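Local structure of UDP-galactopyranose mutase (Deinococcus radiodurans, 3HE3) at residues P106-V111 / D206-A211; L112-G117 / V295-D300. The protein probably catalyses, with bound FAD, the interconversion of UDP-galactopyranose and UDP-galactofuranose, the ring-contracting step that supplies galactofuranose. One frame throughout, in Å; residues are numbered along the deposited sequence.

Contact 1. Residues P106-V111 / D206-A211; sequences PYQHRV and DNRYFA. With UDP (uridine-5'-diphosphate), chain S.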
loop_
_atom_site.group_PDB
_atom_site.type_symbol
_atom_site.label_atom_id
_atom_site.label_comp_id
_atom_site.label_asym_id
_atom_site.label_seq_id
_atom_site.Cartn_x
_atom_site.Cartn_y
_atom_site.Cartn_z
ATOM N N PRO E 106 9.178 -13.657 -15.861
ATOM C CA PRO E 106 10.060 -14.825 -15.821
ATOM C C PRO E 106 11.380 -14.457 -15.166
ATOM O O PRO E 106 11.933 -13.396 -15.444
ATOM C CB PRO E 106 10.276 -15.149 -17.300
ATOM C CG PRO E 106 9.077 -14.597 -17.982
ATOM C CD PRO E 106 8.712 -13.359 -17.224
ATOM N N TYR E 107 11.872 -15.322 -14.292
ATOM C CA TYR E 107 13.118 -15.053 -13.597
ATOM C C TYR E 107 13.615 -16.294 -12.891
ATOM O O TYR E 107 12.873 -16.955 -12.166
ATOM C CB TYR E 107 12.945 -13.897 -12.610
ATOM C CG TYR E 107 14.090 -13.726 -11.646
ATOM C CD1 TYR E 107 15.309 -13.212 -12.065
ATOM C CD2 TYR E 107 13.945 -14.062 -10.306
ATOM C CE1 TYR E 107 16.365 -13.050 -11.172
ATOM C CE2 TYR E 107 14.990 -13.902 -9.408
ATOM C CZ TYR E 107 16.196 -13.397 -9.848
ATOM O OH TYR E 107 17.230 -13.239 -8.956
ATOM N N GLN E 108 14.880 -16.616 -13.126
ATOM C CA GLN E 108 15.511 -17.738 -12.462
ATOM C C GLN E 108 16.629 -17.233 -11.564
ATOM O O GLN E 108 17.691 -16.823 -12.034
ATOM C CB GLN E 108 16.008 -18.759 -13.485
ATOM C CG GLN E 108 14.874 -19.403 -14.269
ATOM C CD GLN E 108 15.354 -20.369 -15.334
ATOM O OE1 GLN E 108 16.417 -20.182 -15.932
ATOM N NE2 GLN E 108 14.567 -21.409 -15.584
ATOM N N HIS E 109 16.359 -17.263 -10.266
ATOM C CA HIS E 109 17.266 -16.758 -9.245
ATOM C C HIS E 109 18.642 -17.410 -9.336
ATOM O O HIS E 109 18.758 -18.587 -9.665
ATOM C CB HIS E 109 16.654 -17.012 -7.866
ATOM C CG HIS E 109 17.273 -16.213 -6.764
ATOM N ND1 HIS E 109 17.336 -14.834 -6.791
ATOM C CD2 HIS E 109 17.834 -16.591 -5.593
ATOM C CE1 HIS E 109 17.919 -14.401 -5.688
ATOM N NE2 HIS E 109 18.230 -15.447 -4.943
ATOM N N ARG E 110 19.684 -16.638 -9.044
ATOM C CA ARG E 110 21.047 -17.167 -9.021
ATOM C C ARG E 110 21.845 -16.587 -7.859
ATOM O O ARG E 110 21.908 -15.370 -7.682
ATOM C CB ARG E 110 21.766 -16.892 -10.339
ATOM C CG ARG E 110 21.371 -17.826 -11.465
ATOM C CD ARG E 110 22.165 -17.522 -12.714
ATOM N NE ARG E 110 21.926 -18.497 -13.772
ATOM C CZ ARG E 110 20.845 -18.511 -14.542
ATOM N NH1 ARG E 110 19.893 -17.606 -14.367
ATOM N NH2 ARG E 110 20.714 -19.436 -15.485
ATOM N N VAL E 111 22.459 -17.464 -7.075
ATOM C CA VAL E 111 23.173 -17.048 -5.878
ATOM C C VAL E 111 24.668 -17.355 -5.957
ATOM O O VAL E 111 25.073 -18.448 -6.349
ATOM C CB VAL E 111 22.574 -17.710 -4.625
ATOM C CG1 VAL E 111 23.417 -17.400 -3.398
ATOM C CG2 VAL E 111 21.127 -17.254 -4.427
ATOM N N ASP E 206 24.714 -26.392 -13.913
ATOM C CA ASP E 206 23.539 -25.593 -13.609
ATOM C C ASP E 206 23.840 -24.650 -12.447
ATOM O O ASP E 206 24.358 -25.076 -11.420
ATOM C CB ASP E 206 22.370 -26.508 -13.251
ATOM C CG ASP E 206 21.052 -25.763 -13.150
ATOM O OD1 ASP E 206 21.057 -24.525 -13.308
ATOM O OD2 ASP E 206 20.010 -26.413 -12.911
ATOM N N ASN E 207 23.515 -23.372 -12.604
ATOM C CA ASN E 207 23.812 -22.392 -11.562
ATOM C C ASN E 207 22.585 -21.694 -10.980
ATOM O O ASN E 207 22.724 -20.745 -10.208
ATOM C CB ASN E 207 24.826 -21.345 -12.051
ATOM C CG ASN E 207 24.316 -20.548 -13.238
ATOM O OD1 ASN E 207 23.331 -20.922 -13.874
ATOM N ND2 ASN E 207 24.988 -19.447 -13.543
ATOM N N ARG E 208 21.390 -22.149 -11.348
ATOM C CA ARG E 208 20.177 -21.617 -10.729
ATOM C C ARG E 208 20.034 -22.193 -9.328
ATOM O O ARG E 208 20.397 -23.340 -9.084
ATOM C CB ARG E 208 18.920 -21.941 -11.545
ATOM C CG ARG E 208 19.007 -21.663 -13.032
ATOM C CD ARG E 208 18.814 -22.947 -13.812
ATOM N NE ARG E 208 17.408 -23.249 -14.068
ATOM C CZ ARG E 208 16.940 -24.466 -14.332
ATOM N NH1 ARG E 208 17.761 -25.507 -14.356
ATOM N NH2 ARG E 208 15.646 -24.646 -14.559
ATOM N N TYR E 209 19.506 -21.399 -8.407
ATOM C CA TYR E 209 19.292 -21.867 -7.044
ATOM C C TYR E 209 18.117 -22.848 -7.006
ATOM O O TYR E 209 18.009 -23.669 -6.095
ATOM C CB TYR E 209 19.053 -20.680 -6.109
ATOM C CG TYR E 209 19.435 -20.927 -4.664
ATOM C CD1 TYR E 209 20.756 -21.165 -4.300
ATOM C CD2 TYR E 209 18.477 -20.894 -3.658
ATOM C CE1 TYR E 209 21.109 -21.382 -2.974
ATOM C CE2 TYR E 209 18.818 -21.107 -2.335
ATOM C CZ TYR E 209 20.133 -21.350 -1.997
ATOM O OH TYR E 209 20.466 -21.561 -0.676
ATOM N N PHE E 210 17.242 -22.755 -8.005
ATOM C CA PHE E 210 16.125 -23.687 -8.153
ATOM C C PHE E 210 16.107 -24.299 -9.554
ATOM O O PHE E 210 16.408 -23.622 -10.539
ATOM C CB PHE E 210 14.787 -22.980 -7.903
ATOM C CG PHE E 210 14.781 -22.100 -6.689
ATOM C CD1 PHE E 210 14.805 -20.719 -6.821
ATOM C CD2 PHE E 210 14.759 -22.647 -5.413
ATOM C CE1 PHE E 210 14.805 -19.894 -5.702
ATOM C CE2 PHE E 210 14.758 -21.825 -4.287
ATOM C CZ PHE E 210 14.782 -20.448 -4.435
ATOM N N ALA E 211 15.757 -25.579 -9.642
ATOM C CA ALA E 211 15.538 -26.218 -10.936
ATOM C C ALA E 211 14.060 -26.546 -11.108
ATOM O O ALA E 211 13.699 -27.478 -11.824
ATOM C CB ALA E 211 16.394 -27.476 -11.087
HETATM N N1 UDP S . 23.129 -23.314 3.584
HETATM C C2 UDP S . 24.495 -23.235 3.777
HETATM N N3 UDP S . 25.279 -22.504 2.909
HETATM C C4 UDP S . 24.703 -21.844 1.842
HETATM C C5 UDP S . 23.327 -21.927 1.652
HETATM C C6 UDP S . 22.561 -22.740 2.481
HETATM O O2 UDP S . 25.020 -23.818 4.725
HETATM O O4 UDP S . 25.408 -21.189 1.069
HETATM C "C1'" UDP S . 22.310 -24.102 4.524
HETATM C "C2'" UDP S . 21.912 -23.216 5.689
HETATM O "O2'" UDP S . 21.961 -23.955 6.887
HETATM C "C3'" UDP S . 20.484 -22.828 5.370
HETATM C "C4'" UDP S . 19.982 -24.021 4.579
HETATM O "O4'" UDP S . 21.113 -24.525 3.896
HETATM O "O3'" UDP S . 19.738 -22.630 6.546
HETATM C "C5'" UDP S . 18.868 -23.661 3.604
HETATM O "O5'" UDP S . 19.205 -22.508 2.868
HETATM P PA UDP S . 18.046 -21.722 2.077
HETATM O O1A UDP S . 17.352 -22.658 1.160
HETATM O O2A UDP S . 18.588 -20.562 1.332
HETATM O O3A UDP S . 17.018 -21.289 3.238
HETATM P PB UDP S . 16.443 -19.794 3.389
HETATM O O1B UDP S . 17.313 -19.018 4.297
HETATM O O2B UDP S . 15.064 -19.855 3.925
HETATM O O3B UDP S . 16.425 -19.143 2.063
HETATM O O HOH W 1 22.488 -20.193 -7.727
HETATM O O HOH W 2 25.419 -19.244 -9.294
#
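H109 O accepts the backbone N-H of Y209 (3.2 Å, 167° at the hydrogen) where two loop segments, their directions 116° apart, bring their CA atoms nearest at R110 and R208. Water 1 accepts from V111 N and lies 2.6 Å from N207 O, bridging the two segments. R110, extended from CG to NE, gives NE to N207 OD1 at 2.8 Å; the donor stands above the amide's carbonyl plane, and a weak bond from NH2 joins it. One face of the same guanidinium lies over R208 CG. A leucine in place of R110 removes the NE donor, and the N207 amide would probably be left freer to turn, with R208 CG losing the guanidinium packed against it. R208 NH1 forms a salt bridge with D206 OD2 (2.8 Å). V111 CG2 makes a CH-pi contact over one face of the Y209 ring, 4.2 Å from its centroid. With CG anti to the backbone N (chi1 -154°), Y209 reaches UDP, where OH donates to O2A at 2.9 Å. F210 CE1 touches H109 CB, and Y107 OH bonds H109 ND1. The backbone bond from H109 O and V111 over the ring thus position a tyrosine that binds the alpha-phosphate.

Contact 2. Residues L112-G117 / V295-D300; sequences LASVDG and VNYPND. With UDP (uridine-5'-diphosphate), chain S.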
loop_
_atom_site.group_PDB
_atom_site.type_symbol
_atom_site.label_atom_id
_atom_site.label_comp_id
_atom_site.label_asym_id
_atom_site.label_seq_id
_atom_site.Cartn_x
_atom_site.Cartn_y
_atom_site.Cartn_z
ATOM N N LEU E 112 25.484 -16.370 -5.595
ATOM C CA LEU E 112 26.925 -16.552 -5.482
ATOM C C LEU E 112 27.324 -16.596 -4.012
ATOM O O LEU E 112 26.750 -15.891 -3.183
ATOM C CB LEU E 112 27.663 -15.414 -6.182
ATOM C CG LEU E 112 28.189 -15.638 -7.599
ATOM C CD1 LEU E 112 27.638 -16.914 -8.205
ATOM C CD2 LEU E 112 27.817 -14.438 -8.450
ATOM N N ALA E 113 28.301 -17.433 -3.691
ATOM C CA ALA E 113 28.812 -17.527 -2.331
ATOM C C ALA E 113 30.233 -16.988 -2.275
ATOM O O ALA E 113 31.094 -17.387 -3.066
ATOM C CB ALA E 113 28.777 -18.963 -1.848
ATOM N N SER E 114 30.469 -16.070 -1.343
ATOM C CA SER E 114 31.796 -15.501 -1.155
ATOM C C SER E 114 32.670 -16.482 -0.381
ATOM O O SER E 114 32.521 -16.654 0.825
ATOM C CB SER E 114 31.707 -14.161 -0.426
ATOM O OG SER E 114 32.955 -13.490 -0.442
ATOM N N VAL E 115 33.578 -17.136 -1.092
ATOM C CA VAL E 115 34.435 -18.142 -0.488
ATOM C C VAL E 115 35.856 -17.979 -1.007
ATOM O O VAL E 115 36.082 -17.974 -2.220
ATOM C CB VAL E 115 33.934 -19.567 -0.808
ATOM C CG1 VAL E 115 34.924 -20.602 -0.326
ATOM C CG2 VAL E 115 32.564 -19.796 -0.192
ATOM N N ASP E 116 36.810 -17.843 -0.090
ATOM C CA ASP E 116 38.206 -17.667 -0.460
ATOM C C ASP E 116 38.377 -16.482 -1.395
ATOM O O ASP E 116 39.154 -16.544 -2.348
ATOM C CB ASP E 116 38.750 -18.936 -1.120
ATOM C CG ASP E 116 39.124 -20.001 -0.110
ATOM O OD1 ASP E 116 38.921 -19.766 1.102
ATOM O OD2 ASP E 116 39.625 -21.070 -0.527
ATOM N N GLY E 117 37.638 -15.409 -1.126
ATOM C CA GLY E 117 37.744 -14.193 -1.912
ATOM C C GLY E 117 37.215 -14.323 -3.329
ATOM O O GLY E 117 37.512 -13.494 -4.192
ATOM N N VAL E 295 24.215 -12.596 -2.702
ATOM C CA VAL E 295 25.530 -13.131 -2.387
ATOM C C VAL E 295 25.549 -13.648 -0.950
ATOM O O VAL E 295 25.242 -12.908 -0.012
ATOM C CB VAL E 295 26.627 -12.071 -2.553
ATOM C CG1 VAL E 295 27.964 -12.622 -2.083
ATOM C CG2 VAL E 295 26.710 -11.621 -3.993
ATOM N N ASN E 296 25.900 -14.921 -0.785
ATOM C CA ASN E 296 25.988 -15.543 0.533
ATOM C C ASN E 296 27.354 -15.342 1.175
ATOM O O ASN E 296 28.376 -15.327 0.490
ATOM C CB ASN E 296 25.698 -17.041 0.437
ATOM C CG ASN E 296 24.224 -17.342 0.285
ATOM O OD1 ASN E 296 23.389 -16.437 0.273
ATOM N ND2 ASN E 296 23.896 -18.623 0.170
ATOM N N TYR E 297 27.371 -15.206 2.497
ATOM C CA TYR E 297 28.628 -15.068 3.224
ATOM C C TYR E 297 28.788 -16.159 4.274
ATOM O O TYR E 297 28.466 -15.961 5.441
ATOM C CB TYR E 297 28.745 -13.670 3.840
ATOM C CG TYR E 297 28.943 -12.594 2.794
ATOM C CD1 TYR E 297 27.886 -11.791 2.381
ATOM C CD2 TYR E 297 30.181 -12.407 2.192
ATOM C CE1 TYR E 297 28.063 -10.820 1.414
ATOM C CE2 TYR E 297 30.366 -11.443 1.225
ATOM C CZ TYR E 297 29.305 -10.653 0.836
ATOM O OH TYR E 297 29.491 -9.687 -0.133
ATOM N N PRO E 298 29.286 -17.325 3.846
ATOM C CA PRO E 298 29.462 -18.493 4.715
ATOM C C PRO E 298 30.518 -18.275 5.792
ATOM O O PRO E 298 30.361 -18.775 6.904
ATOM C CB PRO E 298 29.946 -19.583 3.748
ATOM C CG PRO E 298 29.610 -19.088 2.377
ATOM C CD PRO E 298 29.703 -17.600 2.461
ATOM N N ASN E 299 31.570 -17.530 5.468
ATOM C CA ASN E 299 32.752 -17.472 6.321
ATOM C C ASN E 299 33.134 -16.088 6.843
ATOM O O ASN E 299 34.057 -15.957 7.647
ATOM C CB ASN E 299 33.944 -18.069 5.576
ATOM C CG ASN E 299 33.691 -19.485 5.121
ATOM O OD1 ASN E 299 33.016 -20.255 5.803
ATOM N ND2 ASN E 299 34.233 -19.839 3.962
ATOM N N ASP E 300 32.433 -15.058 6.385
ATOM C CA ASP E 300 32.767 -13.694 6.772
ATOM C C ASP E 300 31.515 -12.931 7.191
ATOM O O ASP E 300 30.404 -13.294 6.807
ATOM C CB ASP E 300 33.468 -12.979 5.612
ATOM C CG ASP E 300 34.577 -13.820 4.985
ATOM O OD1 ASP E 300 34.400 -14.283 3.838
ATOM O OD2 ASP E 300 35.623 -14.025 5.640
HETATM N N1 UDP S . 23.129 -23.314 3.584
HETATM C C2 UDP S . 24.495 -23.235 3.777
HETATM N N3 UDP S . 25.279 -22.504 2.909
HETATM C C4 UDP S . 24.703 -21.844 1.842
HETATM C C5 UDP S . 23.327 -21.927 1.652
HETATM C C6 UDP S . 22.561 -22.740 2.481
HETATM O O2 UDP S . 25.020 -23.818 4.725
HETATM O O4 UDP S . 25.408 -21.189 1.069
HETATM C "C1'" UDP S . 22.310 -24.102 4.524
HETATM C "C2'" UDP S . 21.912 -23.216 5.689
HETATM O "O2'" UDP S . 21.961 -23.955 6.887
HETATM C "C3'" UDP S . 20.484 -22.828 5.370
HETATM C "C4'" UDP S . 19.982 -24.021 4.579
HETATM O "O4'" UDP S . 21.113 -24.525 3.896
HETATM O "O3'" UDP S . 19.738 -22.630 6.546
HETATM C "C5'" UDP S . 18.868 -23.661 3.604
HETATM O "O5'" UDP S . 19.205 -22.508 2.868
HETATM P PA UDP S . 18.046 -21.722 2.077
HETATM O O1A UDP S . 17.352 -22.658 1.160
HETATM O O2A UDP S . 18.588 -20.562 1.332
HETATM O O3A UDP S . 17.018 -21.289 3.238
HETATM P PB UDP S . 16.443 -19.794 3.389
HETATM O O1B UDP S . 17.313 -19.018 4.297
HETATM O O2B UDP S . 15.064 -19.855 3.925
HETATM O O3B UDP S . 16.425 -19.143 2.063
HETATM O O HOH W 3 35.341 -14.504 0.932
HETATM O O HOH W 4 32.096 -15.825 3.379
HETATM O O HOH W 5 36.053 -17.947 2.631
#
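V295 and L112 pair in parallel strands, with V295 CA only 3.1 Å from L112 O in a CA-H...O contact. V295 CG1 also lies against that oxygen, and CG2 approaches L112 CB on the sheet face that carries both side chains. N296 pairs with A113, and its backbone takes part in two bonds: N296 N donates to L112 O (2.7 Å), and N296 O accepts from S114 N (2.9 Å, 173° at the hydrogen), each donor nearly along the C=O axis. The N296 side chain leaves on the other face, with CG anti to the carbonyl carbon (chi1 -77°), and its ND2 donates to UDP O4 at 3.1 Å. R305, which also bonds UDP, lies beside this amide. Beyond the strand, Y297 points its CB away from the partner, yet the CD2-CE2 side of its ring comes back to S114 CB, 3.5 Å from CE2. P298 follows with CD against S114 O (3.4 Å) and CG against V115 CG2, the two side chains crossing at about a right angle; A113 CB lies near the same CG. From here water carries the contact. N299 N donates to water 4, which donates in turn to S114 O, while N299 ND2 and D116 N both donate to water 5. D300 OD1 accepts from water 4 and from water 3, the latter also bonded to S114 OG and G117 N, so the carboxylate meets the turn after the strand through solvent. The arrangement is a parallel strand pair inside the mixed sheet, between 118-122 and 305-308, that ends in hydrated loops; N296 at its end places an amide on the uracil carbonyl, as part of the UDP site.

How the contacts relate
From the N terminus the chain passes first through 106-111 and directly on into 112-117, so the leading segments of both contacts form one continuous run from loop into strand 111-115. Contact 1 closes the shorter loop, returning after 94 residues, 42 of them helical, at 206-211, ahead of strand 214-218. Contact 2 closes a longer one at 295-300, at the end of strand 294-296. Their segments alternate, so the two loops cross. Contact 1 ties the run to the loop after helix 169-184; contact 2 pairs it with strand 294-296 within the mixed sheet. The contacts touch through V111 CG1 and N296 CG, 3.8 Å apart, and together address both ends of UDP: diphosphate and uracil.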